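PDB 3SIG: poly(ADP-ribose) glycohydrolase from Thermomonospora curvata, which hydrolyses the ribose-ribose glycosidic bonds of poly(ADP-ribose), releasing ADP-ribose, the product held in its macrodomain-type pocket. Local coordinates for residues A205-H210 / G248-V253; G198-V203 / A237-D242; R80-G83 / Q88-C91. All blocks are in the same frame, centred on the assembly; numbering follows the deposited sequence.

Contact 1 of 3, residues A205-H210 / G248-V253; sequences AAARHH and GRFAHV
R208, near the C-terminal end of helix 189-209, runs its aliphatic stem past CE1 of F250 and passes its polar end to the backbone of R249. Its CG stands anti to the backbone N (chi1 -165°), and a bend at chi2 turns the chain so that CD lies 3.9 Å from CE1 of F250 while NE looks toward the loop. R208 CB adds a looser touch at CE1 and CZ. The side chains slide past each other in opposite directions, the guanidinium tilted 51° from the ring. R208 NE then donates a weak, strongly bent hydrogen bond to R249 O (3.1 Å, 123° at the hydrogen). The preceding residue, A207, brings CB to 4.2 Å from F250 CE1; L215 of strand 214-217 touches both A207 and F250. The R249 side chain leads away, its NE bonded to P245 O. With an alanine at position 208, R249 O would probably lose this donor and F250 CE1 the methylene CD beside it. The chemistry is thus divided: apolar carbon packs on one corner of the buried ring, while a single weak polar bond ties the helix end to the loop before strand 252-256.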
loop_
_atom_site.group_PDB
_atom_site.type_symbol
_atom_site.label_atom_id
_atom_site.label_comp_id
_atom_site.label_asym_id
_atom_site.label_seq_id
_atom_site.Cartn_x
_atom_site.Cartn_y
_atom_site.Cartn_z
ATOM N N ALA A 205 -10.154 -9.120 -0.443
ATOM C CA ALA A 205 -11.579 -9.010 -0.715
ATOM C C ALA A 205 -11.922 -7.614 -1.202
ATOM O O ALA A 205 -12.761 -7.485 -2.111
ATOM C CB ALA A 205 -12.404 -9.367 0.520
ATOM N N ALA A 206 -11.370 -6.587 -0.584
ATOM C CA ALA A 206 -11.676 -5.226 -1.018
ATOM C C ALA A 206 -11.174 -4.989 -2.425
ATOM O O ALA A 206 -11.883 -4.383 -3.243
ATOM C CB ALA A 206 -11.084 -4.238 -0.076
ATOM N N ALA A 207 -9.988 -5.489 -2.745
ATOM C CA ALA A 207 -9.426 -5.317 -4.099
ATOM C C ALA A 207 -10.334 -5.966 -5.129
ATOM O O ALA A 207 -10.659 -5.375 -6.175
ATOM C CB ALA A 207 -8.043 -5.919 -4.182
ATOM N N ARG A 208 -10.796 -7.176 -4.848
ATOM C CA ARG A 208 -11.593 -7.903 -5.807
ATOM C C ARG A 208 -12.979 -7.259 -5.929
ATOM O O ARG A 208 -13.537 -7.172 -7.050
ATOM C CB ARG A 208 -11.725 -9.367 -5.399
ATOM C CG ARG A 208 -12.233 -10.276 -6.550
ATOM C CD ARG A 208 -11.310 -10.213 -7.797
ATOM N NE ARG A 208 -11.889 -10.850 -8.985
ATOM C CZ ARG A 208 -12.666 -10.229 -9.879
ATOM N NH1 ARG A 208 -12.975 -8.938 -9.738
ATOM N NH2 ARG A 208 -13.141 -10.903 -10.926
ATOM N N HIS A 209 -13.555 -6.828 -4.816
ATOM C CA HIS A 209 -14.861 -6.165 -4.773
ATOM C C HIS A 209 -14.862 -4.909 -5.642
ATOM O O HIS A 209 -15.887 -4.573 -6.245
ATOM C CB HIS A 209 -15.200 -5.791 -3.320
ATOM C CG HIS A 209 -16.495 -5.057 -3.140
ATOM N ND1 HIS A 209 -17.725 -5.625 -3.396
ATOM C CD2 HIS A 209 -16.742 -3.818 -2.660
ATOM C CE1 HIS A 209 -18.674 -4.748 -3.119
ATOM N NE2 HIS A 209 -18.105 -3.644 -2.673
ATOM N N HIS A 210 -13.735 -4.201 -5.700
ATOM C CA HIS A 210 -13.616 -2.994 -6.490
ATOM C C HIS A 210 -13.121 -3.289 -7.890
ATOM O O HIS A 210 -12.758 -2.336 -8.606
ATOM C CB HIS A 210 -12.774 -1.960 -5.765
ATOM C CG HIS A 210 -13.551 -1.231 -4.731
ATOM N ND1 HIS A 210 -13.568 -1.553 -3.397
ATOM C CD2 HIS A 210 -14.439 -0.223 -4.886
ATOM C CE1 HIS A 210 -14.413 -0.751 -2.768
ATOM N NE2 HIS A 210 -14.947 0.065 -3.645
ATOM N N GLY A 248 -6.790 -18.293 -7.988
ATOM C CA GLY A 248 -7.321 -18.043 -9.314
ATOM C C GLY A 248 -8.212 -16.833 -9.493
ATOM O O GLY A 248 -8.702 -16.604 -10.589
ATOM N N ARG A 249 -8.401 -16.024 -8.448
ATOM C CA ARG A 249 -9.319 -14.907 -8.510
ATOM C C ARG A 249 -8.703 -13.622 -9.037
ATOM O O ARG A 249 -9.413 -12.690 -9.426
ATOM C CB ARG A 249 -9.938 -14.656 -7.145
ATOM C CG ARG A 249 -10.826 -15.796 -6.729
ATOM C CD ARG A 249 -11.794 -15.399 -5.643
ATOM N NE ARG A 249 -12.307 -16.595 -4.986
ATOM C CZ ARG A 249 -13.234 -17.397 -5.498
ATOM N NH1 ARG A 249 -13.773 -17.127 -6.679
ATOM N NH2 ARG A 249 -13.627 -18.470 -4.823
ATOM N N PHE A 250 -7.385 -13.549 -9.021
ATOM C CA PHE A 250 -6.705 -12.409 -9.599
ATOM C C PHE A 250 -6.017 -12.862 -10.885
ATOM O O PHE A 250 -5.669 -14.037 -11.043
ATOM C CB PHE A 250 -5.707 -11.781 -8.614
ATOM C CG PHE A 250 -6.370 -11.230 -7.401
ATOM C CD1 PHE A 250 -7.046 -10.021 -7.475
ATOM C CD2 PHE A 250 -6.421 -11.946 -6.233
ATOM C CE1 PHE A 250 -7.719 -9.500 -6.373
ATOM C CE2 PHE A 250 -7.087 -11.426 -5.105
ATOM C CZ PHE A 250 -7.750 -10.225 -5.175
ATOM N N ALA A 251 -5.838 -11.933 -11.808
ATOM C CA ALA A 251 -5.094 -12.220 -13.053
ATOM C C ALA A 251 -3.579 -12.207 -12.829
ATOM O O ALA A 251 -2.837 -12.998 -13.393
ATOM C CB ALA A 251 -5.473 -11.230 -14.145
ATOM N N HIS A 252 -3.101 -11.285 -11.995
ATOM C CA HIS A 252 -1.672 -11.040 -11.837
ATOM C C HIS A 252 -1.433 -10.439 -10.459
ATOM O O HIS A 252 -2.103 -9.475 -10.067
ATOM C CB HIS A 252 -1.238 -10.069 -12.925
ATOM C CG HIS A 252 0.240 -9.860 -13.065
ATOM N ND1 HIS A 252 0.756 -9.027 -14.038
ATOM C CD2 HIS A 252 1.306 -10.326 -12.372
ATOM C CE1 HIS A 252 2.072 -8.986 -13.937
ATOM N NE2 HIS A 252 2.436 -9.783 -12.949
ATOM N N VAL A 253 -0.560 -11.079 -9.705
ATOM C CA VAL A 253 -0.116 -10.570 -8.408
ATOM C C VAL A 253 1.383 -10.452 -8.442
ATOM O O VAL A 253 2.091 -11.440 -8.752
ATOM C CB VAL A 253 -0.497 -11.514 -7.287
ATOM C CG1 VAL A 253 0.060 -11.039 -5.946
ATOM C CG2 VAL A 253 -2.039 -11.655 -7.205
#

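Contact 2 of 3, residues G198-V203 / A237-D242; sequences GRAAKV and AGLLLD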
loop_
_atom_site.group_PDB
_atom_site.type_symbol
_atom_site.label_atom_id
_atom_site.label_comp_id
_atom_site.label_asym_id
_atom_site.label_seq_id
_atom_site.Cartn_x
_atom_site.Cartn_y
_atom_site.Cartn_z
ATOM N N GLY A 198 -6.481 -12.906 8.638
ATOM C CA GLY A 198 -7.773 -12.248 8.563
ATOM C C GLY A 198 -7.718 -10.926 7.834
ATOM O O GLY A 198 -8.600 -10.562 7.031
ATOM N N ARG A 199 -6.689 -10.155 8.132
ATOM C CA ARG A 199 -6.529 -8.826 7.565
ATOM C C ARG A 199 -6.150 -8.873 6.106
ATOM O O ARG A 199 -6.724 -8.165 5.296
ATOM C CB ARG A 199 -5.520 -8.032 8.416
ATOM C CG ARG A 199 -5.512 -6.533 8.167
ATOM C CD ARG A 199 -4.765 -5.791 9.255
ATOM N NE ARG A 199 -5.401 -5.998 10.558
ATOM C CZ ARG A 199 -4.859 -5.665 11.709
ATOM N NH1 ARG A 199 -5.506 -5.956 12.829
ATOM N NH2 ARG A 199 -3.670 -5.124 11.770
ATOM N N ALA A 200 -5.182 -9.707 5.767
ATOM C CA ALA A 200 -4.830 -9.886 4.362
ATOM C C ALA A 200 -6.001 -10.408 3.531
ATOM O O ALA A 200 -6.199 -9.968 2.386
ATOM C CB ALA A 200 -3.639 -10.830 4.220
ATOM N N ALA A 201 -6.817 -11.271 4.100
ATOM C CA ALA A 201 -7.966 -11.743 3.365
ATOM C C ALA A 201 -8.903 -10.580 3.044
ATOM O O ALA A 201 -9.509 -10.520 1.964
ATOM C CB ALA A 201 -8.701 -12.788 4.139
ATOM N N LYS A 202 -9.061 -9.669 4.001
ATOM C CA LYS A 202 -9.914 -8.500 3.814
ATOM C C LYS A 202 -9.350 -7.509 2.796
ATOM O O LYS A 202 -10.096 -6.903 2.009
ATOM C CB LYS A 202 -10.211 -7.854 5.191
ATOM C CG LYS A 202 -11.086 -8.700 6.034
ATOM C CD LYS A 202 -11.296 -8.148 7.436
ATOM C CE LYS A 202 -12.318 -8.979 8.193
ATOM N NZ LYS A 202 -12.577 -8.435 9.553
ATOM N N VAL A 203 -8.040 -7.335 2.789
ATOM C CA VAL A 203 -7.405 -6.534 1.751
ATOM C C VAL A 203 -7.715 -7.111 0.358
ATOM O O VAL A 203 -8.096 -6.360 -0.570
ATOM C CB VAL A 203 -5.864 -6.524 1.964
ATOM C CG1 VAL A 203 -5.152 -5.959 0.749
ATOM C CG2 VAL A 203 -5.504 -5.711 3.208
ATOM N N ALA A 237 0.434 -16.774 0.720
ATOM C CA ALA A 237 0.388 -18.067 0.039
ATOM C C ALA A 237 -0.841 -18.877 0.396
ATOM O O ALA A 237 -1.452 -19.507 -0.479
ATOM C CB ALA A 237 1.634 -18.889 0.362
ATOM N N GLY A 238 -1.207 -18.909 1.659
ATOM C CA GLY A 238 -2.393 -19.641 2.060
ATOM C C GLY A 238 -3.670 -19.098 1.439
ATOM O O GLY A 238 -4.631 -19.843 1.225
ATOM N N LEU A 239 -3.692 -17.815 1.123
ATOM C CA LEU A 239 -4.846 -17.188 0.499
ATOM C C LEU A 239 -4.874 -17.392 -1.008
ATOM O O LEU A 239 -5.958 -17.530 -1.602
ATOM C CB LEU A 239 -4.856 -15.682 0.808
ATOM C CG LEU A 239 -5.129 -15.375 2.286
ATOM C CD1 LEU A 239 -4.797 -13.890 2.593
ATOM C CD2 LEU A 239 -6.524 -15.720 2.735
ATOM N N LEU A 240 -3.693 -17.455 -1.622
ATOM C CA LEU A 240 -3.604 -17.438 -3.088
ATOM C C LEU A 240 -3.264 -18.784 -3.699
ATOM O O LEU A 240 -3.528 -18.985 -4.890
ATOM C CB LEU A 240 -2.539 -16.436 -3.549
ATOM C CG LEU A 240 -2.879 -14.980 -3.266
ATOM C CD1 LEU A 240 -1.614 -14.136 -3.376
ATOM C CD2 LEU A 240 -3.959 -14.436 -4.201
ATOM N N LEU A 241 -2.722 -19.701 -2.909
ATOM C CA LEU A 241 -2.234 -20.996 -3.427
ATOM C C LEU A 241 -2.965 -22.152 -2.762
ATOM O O LEU A 241 -3.761 -21.982 -1.843
ATOM C CB LEU A 241 -0.736 -21.147 -3.152
ATOM C CG LEU A 241 0.183 -20.057 -3.679
ATOM C CD1 LEU A 241 1.657 -20.325 -3.357
ATOM C CD2 LEU A 241 0.009 -19.913 -5.148
ATOM N N ASP A 242 -2.695 -23.361 -3.248
ATOM C CA ASP A 242 -3.262 -24.601 -2.726
ATOM C C ASP A 242 -4.749 -24.522 -2.429
ATOM O O ASP A 242 -5.200 -24.943 -1.356
ATOM C CB ASP A 242 -2.501 -25.075 -1.487
ATOM C CG ASP A 242 -2.785 -26.549 -1.152
ATOM O OD1 ASP A 242 -3.078 -27.350 -2.073
ATOM O OD2 ASP A 242 -2.723 -26.933 0.045
#
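Two helices of the macrodomain-type fold, 189-209 and 229-240, meet here through a single leucine set against a pair of alanines, an example of how small residues let helices come close. The nearest backbone approach is between A201 and L239, whose CA atoms are 6.9 Å apart. L239 carries the whole contact from its side and sends both methyl groups across. Its CG lies anti to the carbonyl carbon and beside the backbone N (chi1 -68°), which directs the fork at the end of the side chain onto the facing helix. There the two branches part. CD1 of L239 settles between A200 and A201, 3.7 Å from A200 CB and 3.6 Å from A201 N, so that one methyl meets both a side chain and the backbone of the partner helix. CD2 of L239 turns to the other alanine and lies 3.9 Å from A201 CB. The contact is wholly apolar in character: no hydrogen bond crosses it, and all three touching residues are buried.

The surroundings extend this apolar layer. L53 of helix 46-54 packs on A201, while P245, in the loop that follows helix 229-240, packs on L239. The neighbouring residues R199 and K202 have a different task, both forming salt bridges with D145, so helix 189-209 uses separate faces for charge pairing and for the leucine. Near the end of helix 229-240, the amide of L241 still bonds back to A237 O (2.7 Å from N to O), although L241 itself has left helical geometry.

The two helices lie on successive connections between parallel strands, 189-209 between 163-175 and 214-217, and 229-240 between 214-217 and 252-256: consecutive beta-alpha-beta crossovers, as in the macrodomain fold.

Contact 3 of 3, residues R80-G83 / Q88-C91; sequences RLTG and QVAC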
loop_
_atom_site.group_PDB
_atom_site.type_symbol
_atom_site.label_atom_id
_atom_site.label_comp_id
_atom_site.label_asym_id
_atom_site.label_seq_id
_atom_site.Cartn_x
_atom_site.Cartn_y
_atom_site.Cartn_z
ATOM N N ARG A 80 4.862 -0.482 -14.275
ATOM C CA ARG A 80 5.078 -1.514 -15.278
ATOM C C ARG A 80 3.756 -2.145 -15.684
ATOM O O ARG A 80 3.451 -2.294 -16.873
ATOM C CB ARG A 80 6.069 -2.554 -14.768
ATOM C CG ARG A 80 6.230 -3.734 -15.696
ATOM C CD ARG A 80 7.337 -4.699 -15.269
ATOM N NE ARG A 80 7.146 -5.254 -13.922
ATOM C CZ ARG A 80 6.538 -6.404 -13.654
ATOM N NH1 ARG A 80 6.030 -7.157 -14.623
ATOM N NH2 ARG A 80 6.440 -6.825 -12.404
ATOM N N LEU A 81 2.969 -2.561 -14.710
ATOM C CA LEU A 81 1.696 -3.188 -15.006
ATOM C C LEU A 81 0.732 -2.219 -15.690
ATOM O O LEU A 81 0.006 -2.607 -16.603
ATOM C CB LEU A 81 1.084 -3.757 -13.734
ATOM C CG LEU A 81 1.489 -5.193 -13.367
ATOM C CD1 LEU A 81 2.996 -5.451 -13.320
ATOM C CD2 LEU A 81 0.808 -5.596 -12.047
ATOM N N THR A 82 0.732 -0.967 -15.269
ATOM C CA THR A 82 -0.205 0.004 -15.808
ATOM C C THR A 82 0.112 0.279 -17.282
ATOM O O THR A 82 -0.808 0.466 -18.082
ATOM C CB THR A 82 -0.151 1.298 -14.992
ATOM O OG1 THR A 82 -0.603 1.024 -13.677
ATOM C CG2 THR A 82 -1.074 2.351 -15.601
ATOM N N GLY A 83 1.365 0.186 -17.679
ATOM C CA GLY A 83 1.735 0.410 -19.074
ATOM C C GLY A 83 1.268 -0.727 -19.980
ATOM O O GLY A 83 1.162 -0.550 -21.215
ATOM N N GLN A 88 -7.175 -0.749 -14.091
ATOM C CA GLN A 88 -6.468 -0.097 -12.988
ATOM C C GLN A 88 -5.905 -1.092 -11.959
ATOM O O GLN A 88 -6.635 -1.970 -11.469
ATOM C CB GLN A 88 -7.404 0.873 -12.325
ATOM C CG GLN A 88 -6.734 1.805 -11.352
ATOM C CD GLN A 88 -7.713 2.822 -10.789
ATOM O OE1 GLN A 88 -8.176 2.684 -9.661
ATOM N NE2 GLN A 88 -8.055 3.821 -11.573
ATOM N N VAL A 89 -4.631 -0.951 -11.651
ATOM C CA VAL A 89 -3.930 -1.825 -10.731
ATOM C C VAL A 89 -4.215 -1.359 -9.305
ATOM O O VAL A 89 -4.376 -0.149 -9.068
ATOM C CB VAL A 89 -2.412 -1.727 -11.022
ATOM C CG1 VAL A 89 -1.563 -2.502 -10.021
ATOM C CG2 VAL A 89 -2.124 -2.193 -12.444
ATOM N N ALA A 90 -4.291 -2.279 -8.356
ATOM C CA ALA A 90 -4.384 -1.930 -6.921
ATOM C C ALA A 90 -3.099 -2.284 -6.218
ATOM O O ALA A 90 -2.507 -3.340 -6.451
ATOM C CB ALA A 90 -5.556 -2.656 -6.263
ATOM N N CYS A 91 -2.664 -1.408 -5.317
ATOM C CA CYS A 91 -1.450 -1.549 -4.540
ATOM C C CYS A 91 -1.706 -1.468 -3.055
ATOM O O CYS A 91 -2.441 -0.586 -2.607
ATOM C CB CYS A 91 -0.519 -0.373 -4.889
ATOM S SG CYS A 91 -0.013 -0.215 -6.595
HETATM O O HOH W 1 -3.235 1.253 -12.843
#
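Helix 74-84 and the 88-91 segment draw closest at T82 and V89, with CA atoms 6.6 Å apart and no direct hydrogen bond between the segments. V89 points toward the helix and makes its contact through one methyl. With CG1 anti to the backbone N (chi1 174°), CG2 is the branch that faces across, and it touches two consecutive helix residues: L81 at CB (3.8 Å) and T82 at OG1 (3.8 Å). The side chains of T82 and V89 cross obliquely, with the threonine hydroxyl, set beside its own backbone N, next to the valine methyl. That oxygen also serves a polar link. A water donates to T82 OG1 (2.8 Å from the water oxygen) and accepts from V89 N (2.9 Å), bridging the two segments, while T82 OG1 has a further hydrogen bond with A78 O in its own helix. The V89 amide is thereby met by a water that the T82 hydroxyl helps to hold. Strand 90-94 runs between strands 163-175 and 214-217 in the sheet, and V89 itself packs on R214 and V216 of the latter; L81 reaches one strand farther, to H252 and V254 of strand 252-256.

Contacts 1 and 2 share helix 189-209, their centres 11 Å apart, and meet directly where F250 CD2 lies 4.0 Å from L240 CD2; the chain between them runs from helix 229-240 into strand 252-256. Contact 3 closes earlier in the sequence yet reaches the same sheet as contact 1, touching it through H252 CE1 and L81 CD1 at 3.7 Å. Contacts 2 and 3 do not touch, their centres being 20 Å and their nearest atoms about 7 Å apart. Contact 1 therefore bridges the other two. The bound ADP-ribose stays at a distance, about 12 Å from the side chain of A200 and about 13 Å from that of V89, so contacts 2 and 3 belong to the surrounding framework and not to the pocket wall.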